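Local coordinates for molybdopterin-guanine dinucleotide biosynthesis protein B (Bacillus subtilis subsp. spizizenii, PDB 4OYH) that probably binds GTP, hydrolysing it weakly, and may act as an adapter in the making and use of the molybdopterin guanine dinucleotide cofactor, at residues K23-F26 and I27-I30; R86-D90 and L91-I95; A163-L166 and V167-Q170. The protein carries 2 engineered substitutions. All blocks are in the same frame, centred on the assembly; numbering follows the deposited sequence.

Contact 1: residues K23-F26 and I27-I30; sequences KTTF and IERI. With SO4 (sulfate ion), chain F.
Ile27 N, Glu28 N, Arg29 N and Ile30 N donate in turn to the carbonyl oxygens of Lys23, Thr24, Thr25 and Phe26, four consecutive i to i+4 bonds in the first turns of helix 23-35. Glu28 N lies 2.8 Å from Thr24 O, and Arg29 N 2.9 Å from Thr25 O. On the buried side the Phe26 ring and Ile30 meet: Ile30 CD1 sits over one ring face, 3.9 Å from the centroid of the Phe26 ring, a CH-pi contact displaced somewhat toward the rim. Phe26 CG is trans to the backbone N (chi1 -171°), which carries the ring forward along the helix to this methyl.

Lys23 and Thr24 close the P-loop (Walker A) that leads from strand 12-16 into this helix, as in P-loop NTPases, and probably bind GTP. Here a sulfate ion, probably from the crystallisation liquor, is held by backbone amides: Lys23 N donates to sulfate O4 at 2.9 Å, and Asn20 N and Gly22 N add further bonds. The helix N-terminus would probably favour this anion electrostatically.

Thr25 and Arg29, both partly exposed, run side by side, with Thr25 CG2 over one guanidinium face, 3.6 Å from Arg29 NH1. Phe26 also packs on Val164 and Val167 of helix 161-171; an alanine here would probably leave Ile30 CD1 without its aromatic face and open a gap between the two helices.

Contact 2: residues R86-D90 and L91-I95; sequences RRLWD and LTRLI. Engineered in segment 86-90: Leu88 (natural residue Asn).
Leu88 and Arg93 approach where the loop after strand 80-86 turns into helix 91-100. Leu88, an engineered residue with asparagine in the natural sequence, is the centre of an inverse gamma turn, and Leu88 O lies 3.5 Å from Arg93 NE. Next comes Trp89, whose indole crosses Leu94 at about a right angle. Leu94 CD2 sits over one face, displaced toward the rim and 3.4 Å from Trp89 CE3, while Arg87 CB lies over the opposite face. The backbone oxygen of Arg93 approaches the indole at its edge, near the ring plane. Trp89 NE1 is hydrogen-bonded to Ala85 O, a bond that would restrict rotation of the indole.

Asp90 is the N-cap of the helix. Its CG stands between the backbone N and the carbonyl carbon (chi1 43°), a torsion that folds the carboxylate back over the first turn. OD1 of Asp90 accepts from Arg93 N at 3.4 Å, a weak capping bond though nearly straight. The other oxygen, Asp90 OD2, forms a salt bridge with Arg93 NH2 at 2.6 Å. As a hydrogen bond this is weak, since the donor angle is 116°. The carboxylate and guanidinium planes are 36° apart. One aspartate thereby engages both the backbone and the side chain of Arg93. Asp90 O accepts from Leu94 N at 3.1 Å, an early backbone bond of the helix.

Behind the cap, Leu91 and Leu94 rest on Leu44 of strand 41-46, and Leu91 also reaches Ile108 of strand 105-109. Trp89 and Leu94 pack on Leu81 of the second subunit, and at Arg86 an antiparallel ladder continues the sheet into that chain.

Contact 3: residues A163-L166 and V167-Q170; sequences AVDL and VLSQ. Engineered in segment 163-166: Leu166 (natural residue Phe).
Val164 and Leu168 lie side by side on the buried flank of helix 161-171, with Val164 CG2 4.2 Å from Leu168 CD1. One turn of backbone links them: Leu168 N donates to Val164 O at 3.2 Å, and Ser169 N follows to Asp165 O at 3.1 Å. The bonds from Val167 N to Ala163 O and from Gln170 N to Leu166 O are weak.

On the other flank, Ser169 OG donates weakly to Leu166 O at 3.3 Å, placed between the backbone N and the carbonyl carbon (chi1 87°); Gln170 CG lies against the same oxygen. A bend at chi2 curls Gln170 round, and its NE2 donates weakly to Ser169 OG.

Farther out, Val164 packs on Ile30 of helix 23-35, while Asp165 OD1 forms a salt bridge with Lys33 NZ of that helix. Leu166, engineered from phenylalanine, lies against Phe156 and Ile137, joining the helix to the parallel sheet. The buried flank thus probably relies on apolar packing, whereas the weak bonds among Leu166 O, Ser169 OG and Gln170 NE2 probably hold the outer side chains only loosely.

Contacts 1 and 3 are both partly buried and belong to two helices that touch: Ile30 O of contact 1 lies 4.0 Å from Leu168 CD2 of contact 3. Contact 2 is a surface contact on the opposite side of the chain's centre from both, its centre about 23 Å from that of contact 1 and about 26 Å from that of contact 3. Contacts 1 and 2 both concern helix beginnings, but one offers backbone amides to an anion and the other supplies its own carboxylate as a cap. Both also touch the second subunit, which does not reach contact 3, where apolar packing is joined by weak polar bonds.

Contact 1: residues K23-F26 and I27-I30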
loop_
_atom_site.group_PDB
_atom_site.type_symbol
_atom_site.label_atom_id
_atom_site.label_comp_id
_atom_site.label_asym_id
_atom_site.label_seq_id
_atom_site.Cartn_x
_atom_site.Cartn_y
_atom_site.Cartn_z
ATOM N N LYS A 23 14.686 11.663 14.168
ATOM C CA LYS A 23 13.922 10.407 14.178
ATOM C C LYS A 23 14.244 9.557 12.958
ATOM O O LYS A 23 14.542 8.383 13.115
ATOM C CB LYS A 23 12.417 10.638 14.241
ATOM C CG LYS A 23 11.895 11.121 15.581
ATOM C CD LYS A 23 10.386 11.305 15.555
ATOM C CE LYS A 23 9.967 12.456 14.640
ATOM N NZ LYS A 23 8.606 12.255 14.118
ATOM N N THR A 24 14.216 10.121 11.746
ATOM C CA THR A 24 14.336 9.240 10.567
ATOM C C THR A 24 15.775 8.745 10.358
ATOM O O THR A 24 15.982 7.648 9.835
ATOM C CB THR A 24 13.780 9.879 9.252
ATOM O OG1 THR A 24 14.817 10.029 8.285
ATOM C CG2 THR A 24 13.088 11.189 9.489
ATOM N N THR A 25 16.768 9.475 10.849
ATOM C CA THR A 25 18.141 8.959 10.850
ATOM C C THR A 25 18.277 7.795 11.799
ATOM O O THR A 25 18.840 6.789 11.462
ATOM C CB THR A 25 19.163 10.042 11.227
ATOM O OG1 THR A 25 19.617 10.670 10.030
ATOM C CG2 THR A 25 20.367 9.461 11.911
ATOM N N PHE A 26 17.792 7.953 13.011
ATOM C CA PHE A 26 17.770 6.847 13.933
ATOM C C PHE A 26 17.101 5.594 13.333
ATOM O O PHE A 26 17.691 4.518 13.326
ATOM C CB PHE A 26 17.062 7.288 15.206
ATOM C CG PHE A 26 17.168 6.326 16.289
ATOM C CD1 PHE A 26 18.384 5.816 16.647
ATOM C CD2 PHE A 26 16.023 5.902 16.966
ATOM C CE1 PHE A 26 18.469 4.879 17.670
ATOM C CE2 PHE A 26 16.103 5.001 17.982
ATOM C CZ PHE A 26 17.317 4.482 18.343
ATOM N N ILE A 27 15.894 5.757 12.796
ATOM C CA ILE A 27 15.166 4.680 12.123
ATOM C C ILE A 27 15.976 4.074 10.985
ATOM O O ILE A 27 16.059 2.856 10.837
ATOM C CB ILE A 27 13.783 5.197 11.622
ATOM C CG1 ILE A 27 12.761 5.144 12.783
ATOM C CG2 ILE A 27 13.225 4.356 10.472
ATOM C CD1 ILE A 27 11.858 6.365 12.878
ATOM N N GLU A 28 16.584 4.936 10.192
ATOM C CA GLU A 28 17.428 4.516 9.085
ATOM C C GLU A 28 18.529 3.595 9.527
ATOM O O GLU A 28 18.730 2.533 8.945
ATOM C CB GLU A 28 18.063 5.726 8.440
ATOM C CG GLU A 28 17.511 6.118 7.146
ATOM C CD GLU A 28 18.605 6.716 6.304
ATOM O OE1 GLU A 28 19.222 7.699 6.783
ATOM O OE2 GLU A 28 18.855 6.195 5.182
ATOM N N ARG A 29 19.284 4.048 10.523
ATOM C CA ARG A 29 20.293 3.225 11.166
ATOM C C ARG A 29 19.745 1.879 11.626
ATOM O O ARG A 29 20.347 0.840 11.379
ATOM C CB ARG A 29 20.900 3.955 12.344
ATOM C CG ARG A 29 22.380 4.199 12.217
ATOM C CD ARG A 29 22.680 5.304 11.207
ATOM N NE ARG A 29 23.637 6.291 11.718
ATOM C CZ ARG A 29 23.462 7.031 12.817
ATOM N NH1 ARG A 29 22.365 6.914 13.562
ATOM N NH2 ARG A 29 24.397 7.898 13.174
ATOM N N ILE A 30 18.582 1.876 12.250
ATOM C CA ILE A 30 17.969 0.617 12.674
ATOM C C ILE A 30 17.576 -0.294 11.525
ATOM O O ILE A 30 17.743 -1.513 11.602
ATOM C CB ILE A 30 16.717 0.860 13.476
ATOM C CG1 ILE A 30 17.040 1.668 14.741
ATOM C CG2 ILE A 30 16.018 -0.479 13.784
ATOM C CD1 ILE A 30 15.801 2.331 15.346
HETATM S S SO4 F . 12.964 14.211 12.389
HETATM O O1 SO4 F . 12.015 15.248 11.968
HETATM O O2 SO4 F . 12.695 13.046 11.570
HETATM O O3 SO4 F . 14.345 14.680 12.343
HETATM O O4 SO4 F . 12.745 13.842 13.786
#

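Contact 2: residues R86-D90 and L91-I95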
loop_
_atom_site.group_PDB
_atom_site.type_symbol
_atom_site.label_atom_id
_atom_site.label_comp_id
_atom_site.label_asym_id
_atom_site.label_seq_id
_atom_site.Cartn_x
_atom_site.Cartn_y
_atom_site.Cartn_z
ATOM N N ARG A 86 -7.896 4.250 1.300
ATOM C CA ARG A 86 -8.719 5.133 2.125
ATOM C C ARG A 86 -9.685 4.369 3.044
ATOM O O ARG A 86 -10.758 3.969 2.622
ATOM C CB ARG A 86 -9.529 6.075 1.230
ATOM C CG ARG A 86 -8.819 7.351 0.887
ATOM C CD ARG A 86 -9.443 8.158 -0.279
ATOM N NE ARG A 86 -8.501 9.218 -0.645
ATOM C CZ ARG A 86 -8.249 10.283 0.114
ATOM N NH1 ARG A 86 -8.918 10.462 1.255
ATOM N NH2 ARG A 86 -7.332 11.173 -0.269
ATOM N N ARG A 87 -9.289 4.194 4.294
ATOM C CA ARG A 87 -10.140 3.619 5.341
ATOM C C ARG A 87 -10.076 4.440 6.620
ATOM O O ARG A 87 -9.271 5.376 6.770
ATOM C CB ARG A 87 -9.719 2.191 5.711
ATOM C CG ARG A 87 -9.598 1.251 4.608
ATOM C CD ARG A 87 -10.829 1.250 3.818
ATOM N NE ARG A 87 -11.163 -0.019 3.196
ATOM C CZ ARG A 87 -11.960 -0.087 2.158
ATOM N NH1 ARG A 87 -12.456 1.041 1.646
ATOM N NH2 ARG A 87 -12.286 -1.258 1.645
ATOM N N LEU A 88 -10.889 4.034 7.573
ATOM C CA LEU A 88 -10.833 4.624 8.888
ATOM C C LEU A 88 -9.814 3.796 9.648
ATOM O O LEU A 88 -10.168 2.902 10.427
ATOM C CB LEU A 88 -12.208 4.631 9.562
ATOM C CG LEU A 88 -12.444 5.600 10.727
ATOM C CD1 LEU A 88 -13.168 4.849 11.817
ATOM C CD2 LEU A 88 -11.184 6.231 11.288
ATOM N N TRP A 89 -8.547 4.101 9.363
ATOM C CA TRP A 89 -7.392 3.436 9.951
ATOM C C TRP A 89 -7.196 3.838 11.384
ATOM O O TRP A 89 -7.244 5.013 11.700
ATOM C CB TRP A 89 -6.106 3.790 9.196
ATOM C CG TRP A 89 -6.063 3.232 7.828
ATOM C CD1 TRP A 89 -6.161 3.917 6.649
ATOM C CD2 TRP A 89 -5.928 1.866 7.490
ATOM N NE1 TRP A 89 -6.089 3.056 5.607
ATOM C CE2 TRP A 89 -5.945 1.782 6.093
ATOM C CE3 TRP A 89 -5.784 0.689 8.240
ATOM C CZ2 TRP A 89 -5.821 0.557 5.414
ATOM C CZ3 TRP A 89 -5.658 -0.532 7.555
ATOM C CH2 TRP A 89 -5.678 -0.578 6.174
ATOM N N ASP A 90 -6.963 2.856 12.237
ATOM C CA ASP A 90 -6.357 3.099 13.512
ATOM C C ASP A 90 -5.187 2.130 13.585
ATOM O O ASP A 90 -5.035 1.299 12.704
ATOM C CB ASP A 90 -7.346 2.931 14.676
ATOM C CG ASP A 90 -8.235 1.710 14.536
ATOM O OD1 ASP A 90 -7.725 0.570 14.535
ATOM O OD2 ASP A 90 -9.467 1.893 14.453
ATOM N N LEU A 91 -4.367 2.274 14.625
ATOM C CA LEU A 91 -3.095 1.607 14.734
ATOM C C LEU A 91 -3.247 0.105 14.794
ATOM O O LEU A 91 -2.433 -0.622 14.243
ATOM C CB LEU A 91 -2.335 2.089 15.964
ATOM C CG LEU A 91 -0.966 1.428 16.147
ATOM C CD1 LEU A 91 -0.136 1.426 14.850
ATOM C CD2 LEU A 91 -0.181 2.142 17.257
ATOM N N THR A 92 -4.311 -0.348 15.437
ATOM C CA THR A 92 -4.603 -1.776 15.564
ATOM C C THR A 92 -4.781 -2.466 14.218
ATOM O O THR A 92 -4.197 -3.525 13.951
ATOM C CB THR A 92 -5.871 -1.970 16.404
ATOM O OG1 THR A 92 -5.518 -1.853 17.782
ATOM C CG2 THR A 92 -6.486 -3.323 16.186
ATOM N N ARG A 93 -5.620 -1.879 13.382
ATOM C CA ARG A 93 -5.817 -2.373 12.035
ATOM C C ARG A 93 -4.556 -2.265 11.184
ATOM O O ARG A 93 -4.305 -3.142 10.343
ATOM C CB ARG A 93 -6.967 -1.620 11.387
ATOM C CG ARG A 93 -8.324 -2.114 11.904
ATOM C CD ARG A 93 -9.459 -1.475 11.171
ATOM N NE ARG A 93 -9.944 -0.281 11.857
ATOM C CZ ARG A 93 -11.095 -0.202 12.526
ATOM N NH1 ARG A 93 -11.918 -1.251 12.616
ATOM N NH2 ARG A 93 -11.428 0.945 13.111
ATOM N N LEU A 94 -3.746 -1.229 11.393
ATOM C CA LEU A 94 -2.510 -1.145 10.614
ATOM C C LEU A 94 -1.583 -2.284 11.023
ATOM O O LEU A 94 -0.917 -2.843 10.175
ATOM C CB LEU A 94 -1.812 0.210 10.775
ATOM C CG LEU A 94 -2.633 1.376 10.193
ATOM C CD1 LEU A 94 -2.245 2.661 10.867
ATOM C CD2 LEU A 94 -2.476 1.491 8.678
ATOM N N ILE A 95 -1.601 -2.673 12.295
ATOM C CA ILE A 95 -0.727 -3.738 12.745
ATOM C C ILE A 95 -1.212 -5.084 12.189
ATOM O O ILE A 95 -0.401 -5.888 11.749
ATOM C CB ILE A 95 -0.600 -3.743 14.283
ATOM C CG1 ILE A 95 0.223 -2.521 14.710
ATOM C CG2 ILE A 95 0.137 -4.976 14.774
ATOM C CD1 ILE A 95 0.334 -2.327 16.188
#

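Contact 3: residues A163-L166 and V167-Q170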
loop_
_atom_site.group_PDB
_atom_site.type_symbol
_atom_site.label_atom_id
_atom_site.label_comp_id
_atom_site.label_asym_id
_atom_site.label_seq_id
_atom_site.Cartn_x
_atom_site.Cartn_y
_atom_site.Cartn_z
ATOM N N ALA A 163 22.185 2.192 21.331
ATOM C CA ALA A 163 20.792 2.600 21.281
ATOM C C ALA A 163 20.101 2.001 20.082
ATOM O O ALA A 163 18.957 1.625 20.198
ATOM C CB ALA A 163 20.658 4.132 21.264
ATOM N N VAL A 164 20.763 1.885 18.932
ATOM C CA VAL A 164 20.094 1.185 17.844
ATOM C C VAL A 164 20.097 -0.325 18.128
ATOM O O VAL A 164 19.156 -1.024 17.739
ATOM C CB VAL A 164 20.693 1.465 16.428
ATOM C CG1 VAL A 164 21.465 2.783 16.368
ATOM C CG2 VAL A 164 21.503 0.311 15.942
ATOM N N ASP A 165 21.123 -0.815 18.818
ATOM C CA ASP A 165 21.216 -2.245 19.191
ATOM C C ASP A 165 20.159 -2.587 20.245
ATOM O O ASP A 165 19.635 -3.700 20.285
ATOM C CB ASP A 165 22.613 -2.602 19.733
ATOM C CG ASP A 165 23.681 -2.770 18.624
ATOM O OD1 ASP A 165 23.329 -2.891 17.429
ATOM O OD2 ASP A 165 24.892 -2.803 18.958
ATOM N N LEU A 166 19.836 -1.617 21.095
ATOM C CA LEU A 166 18.816 -1.814 22.093
ATOM C C LEU A 166 17.500 -1.997 21.368
ATOM O O LEU A 166 16.686 -2.807 21.760
ATOM C CB LEU A 166 18.772 -0.639 23.087
ATOM C CG LEU A 166 17.681 -0.668 24.160
ATOM C CD1 LEU A 166 18.071 0.169 25.328
ATOM C CD2 LEU A 166 16.360 -0.122 23.668
ATOM N N VAL A 167 17.280 -1.280 20.288
ATOM C CA VAL A 167 15.984 -1.401 19.644
ATOM C C VAL A 167 15.860 -2.752 18.959
ATOM O O VAL A 167 14.806 -3.375 18.980
ATOM C CB VAL A 167 15.739 -0.278 18.635
ATOM C CG1 VAL A 167 14.425 -0.512 17.898
ATOM C CG2 VAL A 167 15.694 1.054 19.323
ATOM N N LEU A 168 16.957 -3.218 18.384
ATOM C CA LEU A 168 16.939 -4.446 17.618
ATOM C C LEU A 168 16.766 -5.645 18.506
ATOM O O LEU A 168 16.141 -6.650 18.126
ATOM C CB LEU A 168 18.220 -4.566 16.796
ATOM C CG LEU A 168 18.238 -3.624 15.594
ATOM C CD1 LEU A 168 19.643 -3.312 15.138
ATOM C CD2 LEU A 168 17.483 -4.252 14.489
ATOM N N SER A 169 17.275 -5.549 19.714
ATOM C CA SER A 169 17.167 -6.682 20.611
ATOM C C SER A 169 15.710 -6.797 21.016
ATOM O O SER A 169 15.213 -7.914 21.211
ATOM C CB SER A 169 18.106 -6.546 21.832
ATOM O OG SER A 169 17.496 -5.825 22.892
ATOM N N GLN A 170 15.004 -5.664 21.104
ATOM C CA GLN A 170 13.598 -5.716 21.512
ATOM C C GLN A 170 12.771 -6.185 20.340
ATOM O O GLN A 170 11.749 -6.823 20.517
ATOM C CB GLN A 170 13.076 -4.356 21.999
ATOM C CG GLN A 170 13.908 -3.677 23.090
ATOM C CD GLN A 170 14.104 -4.539 24.294
ATOM O OE1 GLN A 170 13.162 -4.861 25.010
ATOM N NE2 GLN A 170 15.329 -4.929 24.524
#